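MHC class I antigen (Ctenopharyngodon idella, PDB 5H5Z) probably presents peptides at the cell surface to T cells, as a class I heavy chain paired with beta-2 microglobulin. Local coordinates at residues F201-G214 / N250-R264. Sequence-based numbering, arbitrary orientation.
Sequences FYPSGVTITWQKNG and NRFSCVVEHQDKTIR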
ATOM      1  N   PHE A 201      12.875  -6.974   5.118  1.00 20.47           N
ATOM      2  CA  PHE A 201      13.722  -5.794   5.175  1.00 20.72           C
ATOM      3  C   PHE A 201      12.933  -4.481   5.260  1.00 22.28           C
ATOM      4  O   PHE A 201      11.783  -4.387   4.816  1.00 21.12           O
ATOM      5  CB  PHE A 201      14.728  -5.775   4.010  1.00 20.57           C
ATOM      6  CG  PHE A 201      14.092  -5.853   2.649  1.00 20.59           C
ATOM      7  CD1 PHE A 201      13.665  -4.701   1.998  1.00 20.90           C
ATOM      8  CD2 PHE A 201      13.929  -7.086   2.009  1.00 21.73           C
ATOM      9  CE1 PHE A 201      13.087  -4.774   0.737  1.00 23.45           C
ATOM     10  CE2 PHE A 201      13.345  -7.161   0.753  1.00 20.99           C
ATOM     11  CZ  PHE A 201      12.920  -6.004   0.117  1.00 21.84           C
ATOM     12  N   TYR A 202      13.579  -3.485   5.858  1.00 21.47           N
ATOM     13  CA  TYR A 202      13.074  -2.119   5.926  1.00 22.23           C
ATOM     14  C   TYR A 202      14.284  -1.199   6.060  1.00 22.23           C
ATOM     15  O   TYR A 202      15.208  -1.529   6.804  1.00 23.72           O
ATOM     16  CB  TYR A 202      12.141  -1.948   7.127  1.00 22.29           C
ATOM     17  CG  TYR A 202      11.370  -0.654   7.109  1.00 21.09           C
ATOM     18  CD1 TYR A 202      11.905   0.514   7.672  1.00 21.33           C
ATOM     19  CD2 TYR A 202      10.099  -0.588   6.534  1.00 24.25           C
ATOM     20  CE1 TYR A 202      11.199   1.703   7.647  1.00 23.30           C
ATOM     21  CE2 TYR A 202       9.379   0.603   6.515  1.00 25.31           C
ATOM     22  CZ  TYR A 202       9.937   1.739   7.071  1.00 26.25           C
ATOM     23  OH  TYR A 202       9.232   2.919   7.054  1.00 28.83           O
ATOM     24  N   PRO A 203      14.303  -0.053   5.339  1.00 24.69           N
ATOM     25  CA  PRO A 203      13.320   0.490   4.380  1.00 25.57           C
ATOM     26  C   PRO A 203      13.190  -0.344   3.104  1.00 25.58           C
ATOM     27  O   PRO A 203      13.910  -1.327   2.926  1.00 26.68           O
ATOM     28  CB  PRO A 203      13.869   1.888   4.049  1.00 27.92           C
ATOM     29  CG  PRO A 203      14.898   2.176   5.083  1.00 30.74           C
ATOM     30  CD  PRO A 203      15.456   0.852   5.489  1.00 28.30           C
ATOM     31  N   SER A 204      12.287   0.058   2.218  1.00 24.35           N
ATOM     32  CA  SER A 204      11.873  -0.806   1.105  1.00 25.87           C
ATOM     33  C   SER A 204      12.863  -0.943  -0.057  1.00 25.85           C
ATOM     34  O   SER A 204      12.782  -1.910  -0.817  1.00 27.93           O
ATOM     35  CB  SER A 204      10.500  -0.377   0.582  1.00 26.13           C
ATOM     36  OG  SER A 204      10.607   0.824  -0.152  1.00 29.73           O
ATOM     37  N   GLY A 205      13.781   0.011  -0.202  1.00 26.72           N
ATOM     38  CA  GLY A 205      14.758  -0.028  -1.297  1.00 29.94           C
ATOM     39  C   GLY A 205      15.734  -1.191  -1.185  1.00 28.65           C
ATOM     40  O   GLY A 205      16.426  -1.325  -0.178  1.00 26.66           O
ATOM     41  N   VAL A 206      15.780  -2.040  -2.214  1.00 27.18           N
ATOM     42  CA  VAL A 206      16.707  -3.179  -2.242  1.00 25.53           C
ATOM     43  C   VAL A 206      17.228  -3.415  -3.666  1.00 28.01           C
ATOM     44  O   VAL A 206      16.512  -3.185  -4.638  1.00 27.02           O
ATOM     45  CB  VAL A 206      16.065  -4.459  -1.637  1.00 25.77           C
ATOM     46  CG1 VAL A 206      15.006  -5.061  -2.563  1.00 22.62           C
ATOM     47  CG2 VAL A 206      17.124  -5.498  -1.299  1.00 25.98           C
ATOM     48  N   THR A 207      18.482  -3.845  -3.784  1.00 26.19           N
ATOM     49  CA  THR A 207      19.056  -4.152  -5.089  1.00 29.18           C
ATOM     50  C   THR A 207      19.450  -5.621  -5.145  1.00 28.26           C
ATOM     51  O   THR A 207      20.281  -6.080  -4.359  1.00 28.34           O
ATOM     52  CB  THR A 207      20.257  -3.239  -5.419  1.00 34.02           C
ATOM     53  OG1 THR A 207      19.838  -1.871  -5.370  1.00 35.94           O
ATOM     54  CG2 THR A 207      20.802  -3.533  -6.812  1.00 33.77           C
ATOM     55  N   ILE A 208      18.830  -6.356  -6.068  1.00 25.53           N
ATOM     56  CA  ILE A 208      19.133  -7.769  -6.257  1.00 24.85           C
ATOM     57  C   ILE A 208      19.785  -7.917  -7.619  1.00 29.25           C
ATOM     58  O   ILE A 208      19.242  -7.464  -8.624  1.00 32.69           O
ATOM     59  CB  ILE A 208      17.871  -8.657  -6.178  1.00 24.73           C
ATOM     60  CG1 ILE A 208      17.137  -8.429  -4.857  1.00 22.07           C
ATOM     61  CG2 ILE A 208      18.231 -10.129  -6.351  1.00 25.43           C
ATOM     62  CD1 ILE A 208      15.815  -9.155  -4.731  1.00 23.86           C
ATOM     63  N   THR A 209      20.963  -8.531  -7.643  1.00 28.65           N
ATOM     64  CA  THR A 209      21.676  -8.746  -8.894  1.00 31.89           C
ATOM     65  C   THR A 209      22.199 -10.166  -8.975  1.00 31.87           C
ATOM     66  O   THR A 209      22.323 -10.860  -7.965  1.00 33.53           O
ATOM     67  CB  THR A 209      22.869  -7.782  -9.063  1.00 32.26           C
ATOM     68  OG1 THR A 209      23.764  -7.932  -7.957  1.00 33.82           O
ATOM     69  CG2 THR A 209      22.406  -6.330  -9.151  1.00 34.01           C
ATOM     70  N   TRP A 210      22.555 -10.565 -10.184  1.00 32.27           N
ATOM     71  CA  TRP A 210      23.152 -11.862 -10.427  1.00 31.51           C
ATOM     72  C   TRP A 210      24.552 -11.663 -10.971  1.00 30.84           C
ATOM     73  O   TRP A 210      24.814 -10.718 -11.698  1.00 30.43           O
ATOM     74  CB  TRP A 210      22.320 -12.659 -11.425  1.00 29.38           C
ATOM     75  CG  TRP A 210      20.990 -13.067 -10.910  1.00 28.18           C
ATOM     76  CD1 TRP A 210      19.817 -12.406 -11.074  1.00 30.35           C
ATOM     77  CD2 TRP A 210      20.686 -14.238 -10.153  1.00 27.91           C
ATOM     78  NE1 TRP A 210      18.803 -13.084 -10.466  1.00 30.87           N
ATOM     79  CE2 TRP A 210      19.309 -14.218  -9.894  1.00 25.77           C
ATOM     80  CE3 TRP A 210      21.446 -15.305  -9.673  1.00 27.09           C
ATOM     81  CZ2 TRP A 210      18.675 -15.214  -9.175  1.00 26.16           C
ATOM     82  CZ3 TRP A 210      20.815 -16.293  -8.964  1.00 28.91           C
ATOM     83  CH2 TRP A 210      19.443 -16.243  -8.720  1.00 27.41           C
ATOM     84  N   GLN A 211      25.457 -12.552 -10.594  1.00 32.44           N
ATOM     85  CA  GLN A 211      26.807 -12.509 -11.114  1.00 32.15           C
ATOM     86  C   GLN A 211      27.196 -13.864 -11.694  1.00 33.95           C
ATOM     87  O   GLN A 211      26.810 -14.906 -11.181  1.00 30.46           O
ATOM     88  CB  GLN A 211      27.799 -12.081 -10.030  1.00 35.36           C
ATOM     89  CG  GLN A 211      27.791 -10.587  -9.753  1.00 37.23           C
ATOM     90  CD  GLN A 211      29.095 -10.087  -9.163  1.00 45.17           C
ATOM     91  OE1 GLN A 211      29.741 -10.778  -8.383  1.00 42.43           O
ATOM     92  NE2 GLN A 211      29.483  -8.879  -9.536  1.00 40.31           N
ATOM     93  N   LYS A 212      27.938 -13.826 -12.790  1.00 33.41           N
ATOM     94  CA  LYS A 212      28.501 -15.030 -13.362  1.00 42.58           C
ATOM     95  C   LYS A 212      30.012 -14.920 -13.254  1.00 44.85           C
ATOM     96  O   LYS A 212      30.614 -14.016 -13.811  1.00 41.47           O
ATOM     97  CB  LYS A 212      28.078 -15.153 -14.824  1.00 42.91           C
ATOM     98  CG  LYS A 212      28.554 -16.413 -15.524  1.00 45.90           C
ATOM     99  CD  LYS A 212      28.097 -16.423 -16.971  1.00 54.59           C
ATOM    100  CE  LYS A 212      28.749 -17.546 -17.760  1.00 55.14           C
ATOM    101  NZ  LYS A 212      28.478 -17.412 -19.218  1.00 62.40           N
ATOM    102  N   ASN A 213      30.624 -15.846 -12.533  1.00 42.02           N
ATOM    103  CA  ASN A 213      32.070 -15.860 -12.426  1.00 46.06           C
ATOM    104  C   ASN A 213      32.605 -14.519 -11.934  1.00 60.56           C
ATOM    105  O   ASN A 213      33.630 -14.044 -12.408  1.00 73.24           O
ATOM    106  CB  ASN A 213      32.688 -16.225 -13.777  1.00 49.30           C
ATOM    107  CG  ASN A 213      32.214 -17.572 -14.280  1.00 53.02           C
ATOM    108  OD1 ASN A 213      32.047 -18.505 -13.503  1.00 54.52           O
ATOM    109  ND2 ASN A 213      31.989 -17.675 -15.586  1.00 50.38           N
ATOM    110  N   GLY A 214      31.898 -13.912 -10.987  1.00 58.84           N
ATOM    111  CA  GLY A 214      32.322 -12.657 -10.392  1.00 54.41           C
ATOM    112  C   GLY A 214      32.063 -11.402 -11.201  1.00 53.09           C
ATOM    113  O   GLY A 214      32.568 -10.339 -10.867  1.00 53.15           O
ATOM    114  N   ASN A 250      29.660 -22.825 -14.772  1.00 50.08           N
ATOM    115  CA  ASN A 250      30.066 -21.512 -14.277  1.00 46.36           C
ATOM    116  C   ASN A 250      29.755 -21.312 -12.798  1.00 45.90           C
ATOM    117  O   ASN A 250      29.091 -22.142 -12.178  1.00 48.11           O
ATOM    118  CB  ASN A 250      29.427 -20.405 -15.125  1.00 42.15           C
ATOM    119  CG  ASN A 250      29.651 -20.615 -16.613  1.00 50.77           C
ATOM    120  OD1 ASN A 250      28.867 -21.288 -17.286  1.00 49.19           O
ATOM    121  ND2 ASN A 250      30.734 -20.050 -17.131  1.00 42.79           N
ATOM    122  N   ARG A 251      30.250 -20.216 -12.233  1.00 42.69           N
ATOM    123  CA  ARG A 251      29.997 -19.896 -10.837  1.00 41.39           C
ATOM    124  C   ARG A 251      29.018 -18.735 -10.739  1.00 38.45           C
ATOM    125  O   ARG A 251      29.419 -17.569 -10.719  1.00 37.43           O
ATOM    126  CB  ARG A 251      31.301 -19.581 -10.105  1.00 39.40           C
ATOM    127  CG  ARG A 251      32.188 -20.793  -9.862  1.00 62.90           C
ATOM    128  CD  ARG A 251      33.488 -20.412  -9.170  1.00 70.89           C
ATOM    129  NE  ARG A 251      33.268 -19.905  -7.815  1.00 87.54           N
ATOM    130  CZ  ARG A 251      34.238 -19.596  -6.954  1.00108.88           C
ATOM    131  NH1 ARG A 251      33.926 -19.141  -5.746  1.00104.45           N
ATOM    132  NH2 ARG A 251      35.515 -19.741  -7.292  1.00109.70           N
ATOM    133  N   PHE A 252      27.736 -19.065 -10.701  1.00 34.64           N
ATOM    134  CA  PHE A 252      26.693 -18.068 -10.552  1.00 35.84           C
ATOM    135  C   PHE A 252      26.438 -17.780  -9.080  1.00 30.09           C
ATOM    136  O   PHE A 252      26.571 -18.659  -8.228  1.00 31.01           O
ATOM    137  CB  PHE A 252      25.396 -18.530 -11.216  1.00 33.59           C
ATOM    138  CG  PHE A 252      25.378 -18.363 -12.710  1.00 38.54           C
ATOM    139  CD1 PHE A 252      24.949 -17.166 -13.286  1.00 38.15           C
ATOM    140  CD2 PHE A 252      25.770 -19.406 -13.547  1.00 39.09           C
ATOM    141  CE1 PHE A 252      24.924 -17.012 -14.664  1.00 36.57           C
ATOM    142  CE2 PHE A 252      25.747 -19.256 -14.929  1.00 39.05           C
ATOM    143  CZ  PHE A 252      25.324 -18.058 -15.487  1.00 38.23           C
ATOM    144  N   SER A 253      26.068 -16.540  -8.789  1.00 31.62           N
ATOM    145  CA  SER A 253      25.690 -16.151  -7.439  1.00 31.77           C
ATOM    146  C   SER A 253      24.661 -15.029  -7.498  1.00 30.50           C
ATOM    147  O   SER A 253      24.569 -14.327  -8.504  1.00 27.61           O
ATOM    148  CB  SER A 253      26.921 -15.698  -6.648  1.00 31.05           C
ATOM    149  OG  SER A 253      27.514 -14.554  -7.241  1.00 34.66           O
ATOM    150  N   CYS A 254      23.887 -14.883  -6.425  1.00 28.09           N
ATOM    151  CA  CYS A 254      22.998 -13.740  -6.258  1.00 29.01           C
ATOM    152  C   CYS A 254      23.610 -12.787  -5.251  1.00 28.01           C
ATOM    153  O   CYS A 254      24.172 -13.225  -4.245  1.00 29.55           O
ATOM    154  CB  CYS A 254      21.620 -14.170  -5.752  1.00 35.53           C
ATOM    155  SG  CYS A 254      20.560 -12.743  -5.446  1.00 39.80           S
ATOM    156  N   VAL A 255      23.500 -11.489  -5.524  1.00 24.93           N
ATOM    157  CA  VAL A 255      23.943 -10.465  -4.583  1.00 24.91           C
ATOM    158  C   VAL A 255      22.756  -9.579  -4.208  1.00 24.23           C
ATOM    159  O   VAL A 255      22.110  -8.990  -5.077  1.00 27.85           O
ATOM    160  CB  VAL A 255      25.109  -9.615  -5.144  1.00 26.25           C
ATOM    161  CG1 VAL A 255      25.578  -8.595  -4.110  1.00 30.76           C
ATOM    162  CG2 VAL A 255      26.276 -10.501  -5.569  1.00 31.39           C
ATOM    163  N   VAL A 256      22.461  -9.513  -2.912  1.00 24.83           N
ATOM    164  CA  VAL A 256      21.409  -8.633  -2.402  1.00 23.95           C
ATOM    165  C   VAL A 256      22.036  -7.482  -1.621  1.00 27.07           C
ATOM    166  O   VAL A 256      22.748  -7.704  -0.633  1.00 28.02           O
ATOM    167  CB  VAL A 256      20.388  -9.386  -1.517  1.00 22.07           C
ATOM    168  CG1 VAL A 256      19.312  -8.436  -1.016  1.00 23.71           C
ATOM    169  CG2 VAL A 256      19.747 -10.525  -2.290  1.00 23.72           C
ATOM    170  N   GLU A 257      21.778  -6.258  -2.078  1.00 24.09           N
ATOM    171  CA  GLU A 257      22.293  -5.057  -1.422  1.00 27.84           C
ATOM    172  C   GLU A 257      21.182  -4.243  -0.759  1.00 27.20           C
ATOM    173  O   GLU A 257      20.172  -3.924  -1.382  1.00 28.21           O
ATOM    174  CB  GLU A 257      23.086  -4.184  -2.403  1.00 26.55           C
ATOM    175  CG  GLU A 257      23.804  -3.018  -1.726  1.00 31.47           C
ATOM    176  CD  GLU A 257      24.692  -2.223  -2.667  1.00 34.20           C
ATOM    177  OE1 GLU A 257      24.813  -0.999  -2.466  1.00 39.52           O
ATOM    178  OE2 GLU A 257      25.267  -2.811  -3.606  1.00 33.40           O
ATOM    179  N   HIS A 258      21.393  -3.900   0.510  1.00 26.75           N
ATOM    180  CA  HIS A 258      20.437  -3.121   1.291  1.00 23.85           C
ATOM    181  C   HIS A 258      21.228  -2.310   2.301  1.00 27.45           C
ATOM    182  O   HIS A 258      22.083  -2.858   2.996  1.00 29.63           O
ATOM    183  CB  HIS A 258      19.461  -4.063   2.000  1.00 23.60           C
ATOM    184  CG  HIS A 258      18.468  -3.375   2.889  1.00 25.30           C
ATOM    185  ND1 HIS A 258      17.316  -2.787   2.410  1.00 28.59           N
ATOM    186  CD2 HIS A 258      18.435  -3.222   4.233  1.00 23.12           C
ATOM    187  CE1 HIS A 258      16.630  -2.281   3.419  1.00 29.34           C
ATOM    188  NE2 HIS A 258      17.286  -2.534   4.536  1.00 29.93           N
ATOM    189  N   GLN A 259      20.952  -1.007   2.362  1.00 26.44           N
ATOM    190  CA  GLN A 259      21.654  -0.096   3.276  1.00 29.49           C
ATOM    191  C   GLN A 259      23.186  -0.237   3.200  1.00 30.40           C
ATOM    192  O   GLN A 259      23.852  -0.412   4.222  1.00 33.71           O
ATOM    193  CB  GLN A 259      21.151  -0.279   4.718  1.00 31.42           C
ATOM    194  CG  GLN A 259      19.675   0.027   4.916  1.00 31.87           C
ATOM    195  CD  GLN A 259      19.335   1.480   4.640  1.00 34.94           C
ATOM    196  OE1 GLN A 259      19.955   2.390   5.192  1.00 36.57           O
ATOM    197  NE2 GLN A 259      18.343   1.704   3.783  1.00 34.42           N
ATOM    198  N   ASP A 260      23.721  -0.177   1.979  1.00 32.04           N
ATOM    199  CA  ASP A 260      25.176  -0.207   1.709  1.00 35.89           C
ATOM    200  C   ASP A 260      25.899  -1.485   2.152  1.00 33.78           C
ATOM    201  O   ASP A 260      27.129  -1.500   2.290  1.00 37.48           O
ATOM    202  CB  ASP A 260      25.870   1.027   2.303  1.00 32.94           C
ATOM    203  CG  ASP A 260      25.125   2.311   2.010  1.00 38.07           C
ATOM    204  OD1 ASP A 260      24.855   2.593   0.819  1.00 41.36           O
ATOM    205  OD2 ASP A 260      24.805   3.035   2.979  1.00 40.87           O
ATOM    206  N   LYS A 261      25.127  -2.547   2.370  1.00 33.20           N
ATOM    207  CA  LYS A 261      25.660  -3.835   2.807  1.00 34.86           C
ATOM    208  C   LYS A 261      25.154  -4.919   1.867  1.00 37.72           C
ATOM    209  O   LYS A 261      24.030  -4.830   1.368  1.00 37.26           O
ATOM    210  CB  LYS A 261      25.246  -4.123   4.255  1.00 37.54           C
ATOM    211  CG  LYS A 261      25.786  -3.111   5.261  1.00 37.60           C
ATOM    212  CD  LYS A 261      25.259  -3.346   6.673  1.00 52.13           C
ATOM    213  CE  LYS A 261      26.015  -4.457   7.390  1.00 56.85           C
ATOM    214  NZ  LYS A 261      27.430  -4.091   7.698  1.00 70.88           N
ATOM    215  N   THR A 262      25.986  -5.930   1.618  1.00 34.01           N
ATOM    216  CA  THR A 262      25.647  -6.976   0.653  1.00 31.49           C
ATOM    217  C   THR A 262      25.646  -8.372   1.264  1.00 29.78           C
ATOM    218  O   THR A 262      26.463  -8.686   2.135  1.00 33.15           O
ATOM    219  CB  THR A 262      26.607  -6.980  -0.556  1.00 35.01           C
ATOM    220  OG1 THR A 262      27.961  -7.043  -0.093  1.00 44.10           O
ATOM    221  CG2 THR A 262      26.421  -5.736  -1.410  1.00 35.56           C
ATOM    222  N   ILE A 263      24.713  -9.196   0.796  1.00 31.21           N
ATOM    223  CA  ILE A 263      24.648 -10.615   1.128  1.00 30.62           C
ATOM    224  C   ILE A 263      24.758 -11.378  -0.199  1.00 30.56           C
ATOM    225  O   ILE A 263      24.142 -10.983  -1.190  1.00 29.83           O
ATOM    226  CB  ILE A 263      23.338 -10.958   1.884  1.00 31.20           C
ATOM    227  CG1 ILE A 263      23.190 -10.063   3.127  1.00 34.58           C
ATOM    228  CG2 ILE A 263      23.320 -12.426   2.295  1.00 36.76           C
ATOM    229  CD1 ILE A 263      21.802 -10.026   3.740  1.00 34.27           C
ATOM    230  N   ARG A 264      25.568 -12.437  -0.227  1.00 27.07           N
ATOM    231  CA  ARG A 264      25.759 -13.237  -1.435  1.00 28.56           C
ATOM    232  C   ARG A 264      25.346 -14.695  -1.209  1.00 28.28           C
ATOM    233  O   ARG A 264      25.695 -15.298  -0.195  1.00 28.82           O
ATOM    234  CB  ARG A 264      27.220 -13.155  -1.906  1.00 30.61           C
ATOM    235  CG  ARG A 264      27.512 -13.849  -3.234  1.00 35.15           C
ATOM    236  CD  ARG A 264      28.994 -13.813  -3.587  1.00 37.30           C
ATOM    237  NE  ARG A 264      29.484 -12.449  -3.798  1.00 39.17           N
ATOM    238  CZ  ARG A 264      29.546 -11.834  -4.978  1.00 38.58           C
ATOM    239  NH1 ARG A 264      29.147 -12.450  -6.087  1.00 33.07           N
ATOM    240  NH2 ARG A 264      30.010 -10.591  -5.049  1.00 38.78           N
TER
HETATM  241  O   HOH W   1      19.223   0.326   0.570  1.00 38.37           O
HETATM  242  O   HOH W   2      16.790   0.784   1.754  1.00 41.91           O
HETATM  243  O   HOH W   3      29.596 -15.282  -9.141  1.00 37.48           O
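The His258 imidazole lies between Phe201 CB on one face, 4.2 Å from the ring centroid, and Gln259 CG on the other, while the carbonyl oxygens of Tyr202, Pro203 and Gly205 line its edge. Its CG stands anti to the backbone N (chi1 177°), which carries the ring across to that loop: ND1 donates to Gly205 O at 3.1 Å and NE2 more weakly to Tyr202 O, so both ring nitrogens serve as donors, consistent with a protonated ring. Two waters bridge Gly205 O to Gln259, one to its backbone N through a weak bond at Gly205 O, the other to its NE2, and a cis peptide bond precedes Pro203. Cys254 CB sits over one face of the Trp210 six-membered ring, 4.1 Å from its centroid, with SG higher above the same ring. Lys212, fully extended, lays CG over the Phe252 ring, 3.9 Å from the centroid. On the sheet's other face, Arg264 points NH1 edge-on at Gln211 OE1 (2.9 Å) and also at Ser253 OG, while Val255 CG2 lies against the flat of the guanidinium. Six backbone hydrogen bonds join 207-212 to antiparallel 252-258; beyond them Asn213 OD1 accepts from Arg251 N at 2.8 Å. The pair forms the middle of one sheet of the C1-set immunoglobulin domain, between strands 215-216 and 261-266. Ile208, Trp210 and Val256 pack inward on Cys196, whose disulfide to Cys254 ties this sheet to strand 194-201 of the facing one; Trp210 NE1 is hydrogen-bonded to Ser238 OG of strand 234-240, and Phe252 meets Trp247 of helix 244-249.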